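Local coordinates for protein putative activator of HSP90 (Plasmodium falciparum, PDB 3N72) that is the N-terminal domain of a protein that probably binds Hsp90 and stimulates its ATPase activity, at residues 44-49 and 76-81. Residues are numbered along the deposited sequence; the frame is centred on the assembly and turned at random.
Sequences LTIYFD and FEWLYS
Thr45, Tyr47 and Asp49 pair with Ser81, Leu79 and Glu77 as the hydrogen-bonded pairs of an antiparallel hairpin, each exchanging two backbone bonds, while Ile46-Tyr80 and Phe48-Trp78 form the non-hydrogen-bonded pairs between them. The segments belong to strands 44-62 and 65-82, neighbours in the antiparallel sheet of the Aha1 N-terminal domain. The six bonds range from Leu79 N to Tyr47 O at 2.8 Å to Asp49 N to Glu77 O at 3.1 Å.

On the face bearing Tyr47, the phenol lies across Leu79, whose CB sits over one face of the ring, offset toward the rim and 3.8 Å from its centroid, in a CH-pi contact. Tyr47 CG stands between its own backbone N and carbonyl carbon (chi1 66°), which swings the ring over the partner strand until CE2 comes 3.4 Å from Ser81 OG, a hydroxyl hydrogen-bonded to Asp88. The CD1 methyl of Leu79 packs on Asp49 CB at 3.8 Å.

The other face is largely aromatic. Phe48 CD1 lies 3.5 Å from Phe76 CE1, the two rings forming an oblique pair with planes at 66°. Phe48 CE1 rests on Trp78 CB at 3.6 Å. Ile46 CD1 touches Tyr80 CB, and Trp78 NE1 donates to Glu114 O.

The hairpin is thus two-sided: paired amides hold the register, one face buries Ile46, Trp78 and Tyr80 against helix 120-142, and the other mixes apolar contacts with polar groups nearer solvent.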
loop_
_atom_site.group_PDB
_atom_site.type_symbol
_atom_site.label_atom_id
_atom_site.label_comp_id
_atom_site.label_asym_id
_atom_site.label_seq_id
_atom_site.Cartn_x
_atom_site.Cartn_y
_atom_site.Cartn_z
ATOM N N LEU B 44 -4.393 -36.983 27.813
ATOM C CA LEU B 44 -4.460 -35.550 28.135
ATOM C C LEU B 44 -4.124 -34.690 26.926
ATOM O O LEU B 44 -3.203 -35.022 26.178
ATOM C CB LEU B 44 -3.447 -35.201 29.245
ATOM C CG LEU B 44 -3.736 -35.476 30.726
ATOM C CD1 LEU B 44 -2.508 -35.135 31.571
ATOM C CD2 LEU B 44 -4.954 -34.701 31.218
ATOM N N THR B 45 -4.824 -33.559 26.785
ATOM C CA THR B 45 -4.394 -32.488 25.876
ATOM C C THR B 45 -4.073 -31.211 26.648
ATOM O O THR B 45 -4.914 -30.735 27.392
ATOM C CB THR B 45 -5.479 -32.192 24.835
ATOM O OG1 THR B 45 -5.719 -33.377 24.071
ATOM C CG2 THR B 45 -5.074 -31.025 23.877
ATOM N N ILE B 46 -2.877 -30.652 26.499
ATOM C CA ILE B 46 -2.611 -29.306 27.054
ATOM C C ILE B 46 -2.945 -28.213 26.020
ATOM O O ILE B 46 -2.578 -28.342 24.850
ATOM C CB ILE B 46 -1.124 -29.097 27.533
ATOM C CG1 ILE B 46 -0.603 -30.238 28.439
ATOM C CG2 ILE B 46 -0.948 -27.708 28.214
ATOM C CD1 ILE B 46 -1.560 -30.648 29.575
ATOM N N TYR B 47 -3.645 -27.152 26.430
ATOM C CA TYR B 47 -3.889 -26.031 25.505
ATOM C C TYR B 47 -3.827 -24.692 26.219
ATOM O O TYR B 47 -3.647 -24.649 27.457
ATOM C CB TYR B 47 -5.190 -26.212 24.702
ATOM C CG TYR B 47 -6.458 -26.182 25.507
ATOM C CD1 TYR B 47 -7.252 -25.040 25.529
ATOM C CD2 TYR B 47 -6.878 -27.310 26.237
ATOM C CE1 TYR B 47 -8.429 -25.000 26.270
ATOM C CE2 TYR B 47 -8.075 -27.295 26.986
ATOM C CZ TYR B 47 -8.837 -26.133 26.992
ATOM O OH TYR B 47 -9.998 -26.087 27.708
ATOM N N PHE B 48 -3.940 -23.606 25.448
ATOM C CA PHE B 48 -3.697 -22.268 25.969
ATOM C C PHE B 48 -4.774 -21.275 25.555
ATOM O O PHE B 48 -5.403 -21.440 24.508
ATOM C CB PHE B 48 -2.296 -21.812 25.526
ATOM C CG PHE B 48 -1.221 -22.819 25.853
ATOM C CD1 PHE B 48 -0.601 -22.809 27.101
ATOM C CD2 PHE B 48 -0.882 -23.840 24.944
ATOM C CE1 PHE B 48 0.403 -23.768 27.436
ATOM C CE2 PHE B 48 0.118 -24.795 25.265
ATOM C CZ PHE B 48 0.768 -24.750 26.532
ATOM N N ASP B 49 -4.965 -20.237 26.370
ATOM C CA ASP B 49 -5.996 -19.222 26.142
ATOM C C ASP B 49 -5.641 -17.934 26.887
ATOM O O ASP B 49 -4.630 -17.864 27.621
ATOM C CB ASP B 49 -7.344 -19.745 26.648
ATOM C CG ASP B 49 -8.541 -19.097 25.967
ATOM O OD1 ASP B 49 -8.374 -18.190 25.101
ATOM O OD2 ASP B 49 -9.672 -19.501 26.321
ATOM N N PHE B 76 -0.349 -15.504 29.557
ATOM C CA PHE B 76 -1.505 -16.241 29.135
ATOM C C PHE B 76 -1.815 -17.332 30.127
ATOM O O PHE B 76 -1.187 -17.412 31.178
ATOM C CB PHE B 76 -1.346 -16.805 27.702
ATOM C CG PHE B 76 -0.070 -17.611 27.437
ATOM C CD1 PHE B 76 -0.153 -18.976 27.147
ATOM C CD2 PHE B 76 1.187 -16.999 27.385
ATOM C CE1 PHE B 76 0.975 -19.716 26.830
ATOM C CE2 PHE B 76 2.348 -17.740 27.081
ATOM C CZ PHE B 76 2.236 -19.102 26.803
ATOM N N GLU B 77 -2.803 -18.151 29.802
ATOM C CA GLU B 77 -3.194 -19.219 30.697
ATOM C C GLU B 77 -3.087 -20.588 30.023
ATOM O O GLU B 77 -3.177 -20.683 28.815
ATOM C CB GLU B 77 -4.588 -18.953 31.243
ATOM C CG GLU B 77 -4.575 -17.661 32.104
ATOM C CD GLU B 77 -5.983 -17.170 32.516
ATOM O OE1 GLU B 77 -6.980 -17.702 31.994
ATOM O OE2 GLU B 77 -6.082 -16.256 33.383
ATOM N N TRP B 78 -2.857 -21.629 30.814
ATOM C CA TRP B 78 -2.835 -23.000 30.278
ATOM C C TRP B 78 -3.991 -23.794 30.864
ATOM O O TRP B 78 -4.444 -23.529 31.987
ATOM C CB TRP B 78 -1.498 -23.696 30.542
ATOM C CG TRP B 78 -1.178 -24.028 32.016
ATOM C CD1 TRP B 78 -0.549 -23.220 32.921
ATOM C CD2 TRP B 78 -1.437 -25.271 32.696
ATOM N NE1 TRP B 78 -0.409 -23.875 34.132
ATOM C CE2 TRP B 78 -0.934 -25.138 34.023
ATOM C CE3 TRP B 78 -2.030 -26.492 32.309
ATOM C CZ2 TRP B 78 -1.041 -26.167 34.977
ATOM C CZ3 TRP B 78 -2.112 -27.523 33.253
ATOM C CH2 TRP B 78 -1.625 -27.351 34.568
ATOM N N LEU B 79 -4.477 -24.756 30.084
ATOM C CA LEU B 79 -5.638 -25.555 30.438
ATOM C C LEU B 79 -5.343 -26.984 30.003
ATOM O O LEU B 79 -4.381 -27.244 29.270
ATOM C CB LEU B 79 -6.918 -25.014 29.750
ATOM C CG LEU B 79 -7.461 -23.621 30.159
ATOM C CD1 LEU B 79 -6.946 -22.492 29.241
ATOM C CD2 LEU B 79 -8.997 -23.611 30.165
ATOM N N TYR B 80 -6.189 -27.913 30.440
ATOM C CA TYR B 80 -6.015 -29.287 29.988
ATOM C C TYR B 80 -7.330 -29.995 29.812
ATOM O O TYR B 80 -8.318 -29.685 30.486
ATOM C CB TYR B 80 -5.090 -30.076 30.922
ATOM C CG TYR B 80 -5.614 -30.239 32.330
ATOM C CD1 TYR B 80 -5.491 -29.199 33.256
ATOM C CD2 TYR B 80 -6.227 -31.430 32.742
ATOM C CE1 TYR B 80 -5.955 -29.331 34.556
ATOM C CE2 TYR B 80 -6.697 -31.573 34.075
ATOM C CZ TYR B 80 -6.560 -30.497 34.961
ATOM O OH TYR B 80 -7.015 -30.551 36.279
ATOM N N SER B 81 -7.348 -30.941 28.872
ATOM C CA SER B 81 -8.490 -31.808 28.639
ATOM C C SER B 81 -8.114 -33.233 29.018
ATOM O O SER B 81 -7.056 -33.730 28.634
ATOM C CB SER B 81 -8.903 -31.770 27.159
ATOM O OG SER B 81 -9.352 -30.482 26.790
#